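Local coordinates for protein endonuclease and methylase LlaGI (PDB 5FFJ) that acts as a single-chain Type ISP restriction-modification enzyme, coupling DNA sequence recognition to probable adenine N6-methylation and a helicase-like ATPase, at residues A[846-851]-A[908-913]; A[915-920]-A[980-985]; A[1091-1096]-A[1131-1136]. All coordinates share one frame; numbering follows the deposited sequence.

Contact 1. Residues A[846-851]-A[908-913]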
loop_
_atom_site.group_PDB
_atom_site.type_symbol
_atom_site.label_atom_id
_atom_site.label_comp_id
_atom_site.label_asym_id
_atom_site.label_seq_id
_atom_site.Cartn_x
_atom_site.Cartn_y
_atom_site.Cartn_z
ATOM N N VAL A 846 32.656 -12.931 -9.558
ATOM C CA VAL A 846 32.933 -13.330 -8.182
ATOM C C VAL A 846 32.243 -14.648 -7.839
ATOM O O VAL A 846 31.063 -14.826 -8.144
ATOM C CB VAL A 846 32.476 -12.244 -7.185
ATOM C CG1 VAL A 846 32.405 -12.786 -5.762
ATOM C CG2 VAL A 846 33.405 -11.046 -7.253
ATOM N N PRO A 847 32.978 -15.579 -7.207
ATOM C CA PRO A 847 32.314 -16.758 -6.647
ATOM C C PRO A 847 31.678 -16.427 -5.299
ATOM O O PRO A 847 32.300 -16.619 -4.253
ATOM C CB PRO A 847 33.455 -17.766 -6.506
ATOM C CG PRO A 847 34.655 -16.923 -6.267
ATOM C CD PRO A 847 34.443 -15.655 -7.056
ATOM N N ILE A 848 30.451 -15.917 -5.337
ATOM C CA ILE A 848 29.739 -15.508 -4.129
ATOM C C ILE A 848 29.479 -16.678 -3.189
ATOM O O ILE A 848 28.767 -17.620 -3.534
ATOM C CB ILE A 848 28.399 -14.843 -4.478
ATOM C CG1 ILE A 848 28.649 -13.492 -5.151
ATOM C CG2 ILE A 848 27.549 -14.655 -3.220
ATOM C CD1 ILE A 848 27.434 -12.914 -5.836
ATOM N N THR A 849 30.028 -16.579 -1.983
ATOM C CA THR A 849 29.994 -17.672 -1.020
ATOM C C THR A 849 28.793 -17.550 -0.087
ATOM O O THR A 849 28.375 -18.530 0.532
ATOM C CB THR A 849 31.288 -17.706 -0.179
ATOM O OG1 THR A 849 32.419 -17.465 -1.024
ATOM C CG2 THR A 849 31.455 -19.050 0.516
ATOM N N ALA A 850 28.241 -16.344 0.009
ATOM C CA ALA A 850 27.103 -16.096 0.886
ATOM C C ALA A 850 26.135 -15.078 0.289
ATOM O O ALA A 850 26.538 -13.985 -0.112
ATOM C CB ALA A 850 27.584 -15.624 2.241
ATOM N N ILE A 851 24.859 -15.450 0.229
ATOM C CA ILE A 851 23.803 -14.533 -0.186
ATOM C C ILE A 851 22.894 -14.281 1.015
ATOM O O ILE A 851 22.467 -15.216 1.692
ATOM C CB ILE A 851 23.002 -15.083 -1.383
ATOM C CG1 ILE A 851 23.962 -15.403 -2.535
ATOM C CG2 ILE A 851 21.944 -14.073 -1.827
ATOM C CD1 ILE A 851 23.297 -15.876 -3.812
ATOM N N SER A 908 19.992 -19.526 -5.428
ATOM C CA SER A 908 20.457 -20.906 -5.520
ATOM C C SER A 908 21.347 -21.087 -6.745
ATOM O O SER A 908 22.330 -21.826 -6.706
ATOM C CB SER A 908 19.273 -21.875 -5.579
ATOM O OG SER A 908 18.731 -22.105 -4.290
ATOM N N ASN A 909 20.992 -20.406 -7.831
ATOM C CA ASN A 909 21.795 -20.425 -9.047
ATOM C C ASN A 909 23.069 -19.611 -8.880
ATOM O O ASN A 909 24.167 -20.090 -9.163
ATOM C CB ASN A 909 20.996 -19.877 -10.231
ATOM C CG ASN A 909 19.720 -20.651 -10.483
ATOM O OD1 ASN A 909 19.650 -21.855 -10.234
ATOM N ND2 ASN A 909 18.700 -19.959 -10.982
ATOM N N ARG A 910 22.914 -18.374 -8.420
ATOM C CA ARG A 910 24.034 -17.445 -8.319
ATOM C C ARG A 910 25.042 -17.898 -7.264
ATOM O O ARG A 910 26.197 -17.469 -7.272
ATOM C CB ARG A 910 23.521 -16.033 -8.004
ATOM C CG ARG A 910 24.596 -14.958 -7.910
ATOM C CD ARG A 910 25.403 -14.824 -9.195
ATOM N NE ARG A 910 26.715 -14.228 -8.949
ATOM C CZ ARG A 910 27.050 -12.968 -9.223
ATOM N NH1 ARG A 910 26.180 -12.127 -9.774
ATOM N NH2 ARG A 910 28.277 -12.549 -8.946
ATOM N N LEU A 911 24.604 -18.775 -6.366
ATOM C CA LEU A 911 25.479 -19.339 -5.346
ATOM C C LEU A 911 26.480 -20.306 -5.993
ATOM O O LEU A 911 26.253 -20.771 -7.111
ATOM C CB LEU A 911 24.644 -20.053 -4.278
ATOM C CG LEU A 911 25.376 -20.648 -3.074
ATOM C CD1 LEU A 911 26.132 -19.576 -2.290
ATOM C CD2 LEU A 911 24.397 -21.405 -2.176
ATOM N N ASN A 912 27.591 -20.589 -5.312
ATOM C CA ASN A 912 28.526 -21.624 -5.766
ATOM C C ASN A 912 28.452 -22.875 -4.886
ATOM O O ASN A 912 27.915 -22.833 -3.779
ATOM C CB ASN A 912 29.962 -21.090 -5.791
ATOM C CG ASN A 912 30.323 -20.326 -4.533
ATOM O OD1 ASN A 912 30.745 -19.172 -4.595
ATOM N ND2 ASN A 912 30.143 -20.962 -3.379
ATOM N N ASP A 913 29.031 -23.970 -5.371
ATOM C CA ASP A 913 28.886 -25.285 -4.741
ATOM C C ASP A 913 29.352 -25.309 -3.279
ATOM O O ASP A 913 28.968 -26.194 -2.510
ATOM C CB ASP A 913 29.653 -26.332 -5.553
ATOM C CG ASP A 913 29.019 -26.601 -6.910
ATOM O OD1 ASP A 913 27.833 -26.254 -7.101
ATOM O OD2 ASP A 913 29.705 -27.168 -7.785
#

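Contact 2. Residues A[915-920]-A[980-985]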
loop_
_atom_site.group_PDB
_atom_site.type_symbol
_atom_site.label_atom_id
_atom_site.label_comp_id
_atom_site.label_asym_id
_atom_site.label_seq_id
_atom_site.Cartn_x
_atom_site.Cartn_y
_atom_site.Cartn_z
ATOM N N GLY A 915 29.048 -22.738 -0.340
ATOM C CA GLY A 915 28.510 -21.474 0.130
ATOM C C GLY A 915 27.291 -21.611 1.021
ATOM O O GLY A 915 26.969 -22.701 1.498
ATOM N N VAL A 916 26.609 -20.490 1.238
ATOM C CA VAL A 916 25.494 -20.424 2.173
ATOM C C VAL A 916 24.473 -19.376 1.733
ATOM O O VAL A 916 24.811 -18.433 1.017
ATOM C CB VAL A 916 25.992 -20.084 3.596
ATOM C CG1 VAL A 916 26.614 -18.691 3.627
ATOM C CG2 VAL A 916 24.867 -20.189 4.607
ATOM N N ILE A 917 23.223 -19.555 2.151
ATOM C CA ILE A 917 22.208 -18.520 2.005
ATOM C C ILE A 917 21.592 -18.242 3.371
ATOM O O ILE A 917 21.574 -19.115 4.236
ATOM C CB ILE A 917 21.103 -18.921 1.005
ATOM C CG1 ILE A 917 21.732 -19.519 -0.259
ATOM C CG2 ILE A 917 20.216 -17.713 0.678
ATOM C CD1 ILE A 917 20.758 -19.736 -1.402
ATOM N N GLY A 918 21.114 -17.017 3.564
ATOM C CA GLY A 918 20.421 -16.638 4.782
ATOM C C GLY A 918 19.363 -15.590 4.492
ATOM O O GLY A 918 19.683 -14.450 4.146
ATOM N N PHE A 919 18.099 -15.983 4.642
ATOM C CA PHE A 919 16.967 -15.135 4.286
ATOM C C PHE A 919 15.911 -15.066 5.385
ATOM O O PHE A 919 15.745 -16.005 6.169
ATOM C CB PHE A 919 16.293 -15.652 3.007
ATOM C CG PHE A 919 16.928 -15.181 1.720
ATOM C CD1 PHE A 919 17.817 -14.117 1.686
ATOM C CD2 PHE A 919 16.609 -15.809 0.528
ATOM C CE1 PHE A 919 18.378 -13.702 0.493
ATOM C CE2 PHE A 919 17.166 -15.399 -0.667
ATOM C CZ PHE A 919 18.050 -14.345 -0.686
ATOM N N VAL A 920 15.204 -13.939 5.426
ATOM C CA VAL A 920 13.909 -13.860 6.084
ATOM C C VAL A 920 12.884 -13.799 4.959
ATOM O O VAL A 920 12.965 -12.936 4.082
ATOM C CB VAL A 920 13.780 -12.638 7.031
ATOM C CG1 VAL A 920 14.088 -11.328 6.308
ATOM C CG2 VAL A 920 12.390 -12.593 7.651
ATOM N N SER A 980 15.342 -18.831 6.836
ATOM C CA SER A 980 15.946 -19.981 6.184
ATOM C C SER A 980 17.427 -19.759 5.954
ATOM O O SER A 980 17.821 -18.770 5.332
ATOM C CB SER A 980 15.258 -20.257 4.849
ATOM O OG SER A 980 13.872 -20.455 5.037
ATOM N N ILE A 981 18.242 -20.680 6.458
ATOM C CA ILE A 981 19.663 -20.679 6.146
ATOM C C ILE A 981 20.020 -21.975 5.427
ATOM O O ILE A 981 20.025 -23.058 6.015
ATOM C CB ILE A 981 20.538 -20.499 7.400
ATOM C CG1 ILE A 981 20.017 -21.348 8.553
ATOM C CG2 ILE A 981 20.560 -19.034 7.820
ATOM C CD1 ILE A 981 21.051 -21.585 9.631
ATOM N N LEU A 982 20.300 -21.844 4.135
ATOM C CA LEU A 982 20.555 -22.987 3.270
ATOM C C LEU A 982 22.052 -23.158 3.033
ATOM O O LEU A 982 22.690 -22.317 2.399
ATOM C CB LEU A 982 19.820 -22.813 1.939
ATOM C CG LEU A 982 18.326 -22.497 2.061
ATOM C CD1 LEU A 982 17.771 -22.002 0.740
ATOM C CD2 LEU A 982 17.558 -23.720 2.528
ATOM N N VAL A 983 22.601 -24.255 3.548
ATOM C CA VAL A 983 24.033 -24.532 3.459
ATOM C C VAL A 983 24.350 -25.420 2.258
ATOM O O VAL A 983 23.768 -26.494 2.098
ATOM C CB VAL A 983 24.545 -25.212 4.744
ATOM C CG1 VAL A 983 25.992 -25.672 4.582
ATOM C CG2 VAL A 983 24.410 -24.267 5.929
ATOM N N LYS A 984 25.288 -24.967 1.430
ATOM C CA LYS A 984 25.688 -25.701 0.236
ATOM C C LYS A 984 27.176 -26.033 0.269
ATOM O O LYS A 984 28.026 -25.142 0.220
ATOM C CB LYS A 984 25.362 -24.897 -1.024
ATOM C CG LYS A 984 25.296 -25.733 -2.295
ATOM C CD LYS A 984 25.100 -24.861 -3.525
ATOM C CE LYS A 984 23.795 -25.173 -4.237
ATOM N NZ LYS A 984 23.477 -24.159 -5.280
ATOM N N ASP A 985 27.475 -27.323 0.361
ATOM C CA ASP A 985 28.843 -27.822 0.301
ATOM C C ASP A 985 28.875 -29.049 -0.602
ATOM O O ASP A 985 27.861 -29.403 -1.205
ATOM C CB ASP A 985 29.358 -28.163 1.703
ATOM C CG ASP A 985 28.428 -29.096 2.457
ATOM O OD1 ASP A 985 27.515 -28.597 3.152
ATOM O OD2 ASP A 985 28.608 -30.327 2.355
#

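Contact 3. Residues A[1091-1096]-A[1131-1136]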
loop_
_atom_site.group_PDB
_atom_site.type_symbol
_atom_site.label_atom_id
_atom_site.label_comp_id
_atom_site.label_asym_id
_atom_site.label_seq_id
_atom_site.Cartn_x
_atom_site.Cartn_y
_atom_site.Cartn_z
ATOM N N GLU A 1091 -17.867 -0.157 -23.150
ATOM C CA GLU A 1091 -16.431 -0.266 -23.369
ATOM C C GLU A 1091 -16.174 -1.011 -24.673
ATOM O O GLU A 1091 -15.269 -0.666 -25.427
ATOM C CB GLU A 1091 -15.748 -0.985 -22.204
ATOM C CG GLU A 1091 -15.872 -0.275 -20.862
ATOM C CD GLU A 1091 -15.189 1.080 -20.838
ATOM O OE1 GLU A 1091 -14.134 1.232 -21.491
ATOM O OE2 GLU A 1091 -15.711 1.993 -20.165
ATOM N N VAL A 1092 -16.990 -2.025 -24.940
ATOM C CA VAL A 1092 -16.876 -2.800 -26.169
ATOM C C VAL A 1092 -17.207 -1.940 -27.386
ATOM O O VAL A 1092 -16.485 -1.962 -28.384
ATOM C CB VAL A 1092 -17.798 -4.037 -26.132
ATOM C CG1 VAL A 1092 -18.040 -4.595 -27.534
ATOM C CG2 VAL A 1092 -17.202 -5.107 -25.229
ATOM N N ASP A 1093 -18.304 -1.190 -27.302
ATOM C CA ASP A 1093 -18.699 -0.283 -28.373
ATOM C C ASP A 1093 -17.593 0.731 -28.649
ATOM O O ASP A 1093 -17.371 1.121 -29.796
ATOM C CB ASP A 1093 -20.003 0.443 -28.021
ATOM C CG ASP A 1093 -21.238 -0.406 -28.277
ATOM O OD1 ASP A 1093 -21.226 -1.228 -29.217
ATOM O OD2 ASP A 1093 -22.232 -0.240 -27.539
ATOM N N ARG A 1094 -16.903 1.157 -27.594
ATOM C CA ARG A 1094 -15.769 2.062 -27.745
ATOM C C ARG A 1094 -14.652 1.374 -28.525
ATOM O O ARG A 1094 -14.087 1.953 -29.452
ATOM C CB ARG A 1094 -15.250 2.529 -26.381
ATOM C CG ARG A 1094 -14.034 3.448 -26.464
ATOM C CD ARG A 1094 -13.393 3.667 -25.108
ATOM N NE ARG A 1094 -14.264 4.397 -24.193
ATOM C CZ ARG A 1094 -13.847 4.982 -23.074
ATOM N NH1 ARG A 1094 -12.567 4.931 -22.729
ATOM N NH2 ARG A 1094 -14.711 5.624 -22.301
ATOM N N LEU A 1095 -14.341 0.138 -28.139
ATOM C CA LEU A 1095 -13.294 -0.646 -28.790
ATOM C C LEU A 1095 -13.652 -0.971 -30.235
ATOM O O LEU A 1095 -12.772 -1.170 -31.072
ATOM C CB LEU A 1095 -13.038 -1.949 -28.026
ATOM C CG LEU A 1095 -12.464 -1.863 -26.607
ATOM C CD1 LEU A 1095 -12.180 -3.259 -26.060
ATOM C CD2 LEU A 1095 -11.214 -0.999 -26.555
ATOM N N GLU A 1096 -14.949 -1.035 -30.517
ATOM C CA GLU A 1096 -15.437 -1.395 -31.845
ATOM C C GLU A 1096 -14.954 -0.433 -32.933
ATOM O O GLU A 1096 -14.513 -0.864 -34.002
ATOM C CB GLU A 1096 -16.967 -1.445 -31.845
ATOM C CG GLU A 1096 -17.527 -2.811 -32.200
ATOM C CD GLU A 1096 -18.997 -2.956 -31.856
ATOM O OE1 GLU A 1096 -19.448 -4.105 -31.652
ATOM O OE2 GLU A 1096 -19.701 -1.926 -31.789
ATOM N N ARG A 1131 -14.514 -8.495 -29.573
ATOM C CA ARG A 1131 -15.700 -7.661 -29.382
ATOM C C ARG A 1131 -16.876 -8.544 -28.982
ATOM O O ARG A 1131 -17.628 -9.026 -29.834
ATOM C CB ARG A 1131 -16.031 -6.861 -30.645
ATOM C CG ARG A 1131 -14.848 -6.096 -31.238
ATOM C CD ARG A 1131 -14.005 -5.393 -30.176
ATOM N NE ARG A 1131 -12.976 -4.547 -30.778
ATOM C CZ ARG A 1131 -11.876 -5.003 -31.372
ATOM N NH1 ARG A 1131 -11.653 -6.308 -31.458
ATOM N NH2 ARG A 1131 -10.999 -4.155 -31.889
ATOM N N GLU A 1132 -17.019 -8.752 -27.676
ATOM C CA GLU A 1132 -18.073 -9.600 -27.136
ATOM C C GLU A 1132 -19.001 -8.835 -26.213
ATOM O O GLU A 1132 -18.558 -8.210 -25.251
ATOM C CB GLU A 1132 -17.477 -10.778 -26.374
ATOM C CG GLU A 1132 -16.592 -11.674 -27.222
ATOM C CD GLU A 1132 -16.729 -13.152 -26.883
ATOM O OE1 GLU A 1132 -17.531 -13.508 -25.990
ATOM O OE2 GLU A 1132 -16.028 -13.964 -27.521
ATOM N N LYS A 1133 -20.292 -8.902 -26.515
ATOM C CA LYS A 1133 -21.320 -8.316 -25.669
ATOM C C LYS A 1133 -22.124 -9.413 -24.981
ATOM O O LYS A 1133 -21.991 -10.591 -25.320
ATOM C CB LYS A 1133 -22.248 -7.422 -26.491
ATOM C CG LYS A 1133 -21.591 -6.171 -27.052
ATOM C CD LYS A 1133 -22.654 -5.172 -27.477
ATOM C CE LYS A 1133 -22.061 -3.900 -28.046
ATOM N NZ LYS A 1133 -23.134 -2.911 -28.346
ATOM N N THR A 1134 -22.952 -9.018 -24.017
ATOM C CA THR A 1134 -23.830 -9.955 -23.328
ATOM C C THR A 1134 -25.252 -9.450 -23.194
ATOM O O THR A 1134 -25.510 -8.246 -23.236
ATOM C CB THR A 1134 -23.333 -10.262 -21.911
ATOM O OG1 THR A 1134 -23.163 -9.038 -21.189
ATOM C CG2 THR A 1134 -22.037 -10.981 -21.959
ATOM N N GLN A 1135 -26.169 -10.393 -23.016
ATOM C CA GLN A 1135 -27.520 -10.084 -22.595
ATOM C C GLN A 1135 -27.639 -10.373 -21.107
ATOM O O GLN A 1135 -27.014 -11.305 -20.598
ATOM C CB GLN A 1135 -28.545 -10.904 -23.380
ATOM C CG GLN A 1135 -28.813 -10.407 -24.795
ATOM C CD GLN A 1135 -30.061 -11.030 -25.392
ATOM O OE1 GLN A 1135 -30.581 -12.019 -24.873
ATOM N NE2 GLN A 1135 -30.554 -10.452 -26.482
ATOM N N PHE A 1136 -28.425 -9.563 -20.409
ATOM C CA PHE A 1136 -28.750 -9.846 -19.020
ATOM C C PHE A 1136 -29.903 -10.838 -18.959
ATOM O O PHE A 1136 -31.015 -10.542 -19.399
ATOM C CB PHE A 1136 -29.113 -8.570 -18.264
ATOM C CG PHE A 1136 -29.863 -8.825 -16.990
ATOM C CD1 PHE A 1136 -29.211 -9.319 -15.872
ATOM C CD2 PHE A 1136 -31.223 -8.583 -16.915
ATOM C CE1 PHE A 1136 -29.905 -9.561 -14.699
ATOM C CE2 PHE A 1136 -31.921 -8.822 -15.747
ATOM C CZ PHE A 1136 -31.262 -9.313 -14.639
#

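Contact 1. Residues A[846-851]-A[908-913]
Arg910, at the end of helix 899-910, lies across Ile848 in the segment that leads into strand 850-853. Arg910 CB meets the tip of Ile851, CD1, at 4.2 Å. From there CG stands anti to the backbone N (chi1 -178°) and the chain bends at chi2, which brings the rest of the side chain round to Ile848. Arg910 CG is 4.1 Å from Ile848 CD1, and NE and CZ pass under the same methyl. That Ile848 methyl sits 3.0 Å above the Arg910 guanidinium plane, displaced toward the rim, and the two side chains cross at about a right angle. At the tip, Arg910 NH2 is 3.7 Å from Val846 O and gives a weak hydrogen bond to Gln843 O. One face of the flat group is therefore apolar, while Val846 O lies at its edge, near the plane.

Leu911 follows, the first residue to leave helical geometry. Leu911 CD1 reaches the carbonyl O of Ile848 at 3.5 Å, and Leu911 CB lies 4.4 Å from Ile851 CD1. The side chain of Asn912 extends toward the inverse gamma turn centred on Pro847 and packs on the backbone of Pro847 and Ile848. An alanine here removes the amide, and the Pro847 turn would probably be left with a gap beside Ile848. The packing joins helix end to strand start in a beta-alpha-beta unit of a Rossmann-like methyltransferase domain, where strand 850-853 runs into the NPPY motif beginning at Asn854, a signature of N6-adenine methyltransferases.

Contact 2. Residues A[915-920]-A[980-985]
The class I methyltransferase sheet, with its strand order 3-2-1-4-5-7-6, turns antiparallel where Gly915 to Phe919 pair with Ser980 to Lys984. These are its fifth and seventh strands, and the short segments run at 171° to each other, 4.5 Å apart at the axes. Both ends of the ladder are well formed. Gly915 N donates to Lys984 O at 2.7 Å in the carbonyl plane, and Lys984 N answers to Gly915 O. At the far end Phe919 N reaches Ser980 O at 2.9 Å, with a return bond from Ser980 N to Phe919 O. The middle is less regular: Ile917 N bonds to Leu982 O at 2.8 Å, but the bond from Leu982 N to Ile917 O is weak.

Val916, Ile981 and Val983 share one face of the sheet, with helix 707-725 touching Val916 and Val983. Here Val916 CG2 meets Val983 CG2 at 4.3 Å. Gly918 offers no side chain on this face, and Ile981 CG2 comes to 3.9 Å from Gly918 CA. The other face carries Ile917, Phe919, Leu982 and Lys984, where Ile917 and Leu982 lie side by side, CB to CB. On that face a chi1 of -45° places Ile917 CG1 beside the backbone N and leaves Ile917 CG2 anti to that N, over the centre of the Phe919 ring, 4.0 Å above its plane.

Contact 3. Residues A[1091-1096]-A[1131-1136]
Lys1133 and Asp1093 form the salt bridge that ties the loop 1131-1136 to the last turns of helix 1074-1096. Lys1133 NZ donates to Asp1093 OD1 at 2.7 Å, coming in on the syn side and 23° out of the carboxylate plane. A second, weak bond goes from Lys1133 NZ to Asp1093 OD2 at 2.9 Å, so both oxygens engage one ammonium. The lysine gets there as a rod: its chain is extended beyond CG and meets the aspartate side chain at roughly a right angle. Near its base it rests on the helix, Lys1133 CG lying 3.9 Å from Val1092 CG1. The other branch of that valine, Val1092 CG2, abuts the carbonyl O of Glu1132 at 3.4 Å.

A second polar link lies on the far side of Val1092. Arg1131 bends at chi2 and lays its CD and NE against Leu1095 CB, with Arg1131 NE 3.8 Å from that carbon. Arg1131 NE also gives a weak but fairly straight hydrogen bond to Leu1095 O (3.4 Å, 161°), and this oxygen lies at the guanidinium's edge, near its plane.

The next shell sets the course of the loop. Tyr1088 OH bonds to Glu1132 O and Asn1089 ND2 to Thr1134 O, while Phe1136 reaches Ser1078 and Gln1082. The partners shift, overall, from the last turn of the helix back toward Ser1078 as the loop advances, consistent with the loop running roughly against the helix direction, within the C-terminal specificity domain. Two cationic residues therefore meet the helix near its C-terminal end, where Leu1095 O and the acids Asp1093 and Glu1096 lie. With Glu1096 OE2 5.0 Å from Lys1133 NZ, that ammonium would probably offset the negative charge of both carboxylates.

In the fold
Contacts 1 and 2 are neighbours in the mixed sheet of the methyltransferase region, their centres 10 Å apart. Strand 850-853 of contact 1 pairs in parallel with strand 915-922 of contact 2, probably through Thr849 O to Val916 N and Ile851 O to Gly918 N, and helix 899-910 leads directly into that second strand. Along the chain the three contacts follow in series, each closing before the next opens. Contact 3 belongs to the C-terminal specificity domain, its centre 53 Å from either of the others and in no touch with them. Contacts 2 and 3 come within about 6 and 7 Å of the bound DNA by nearest atoms, consistent with separate modification and recognition modules serving one duplex.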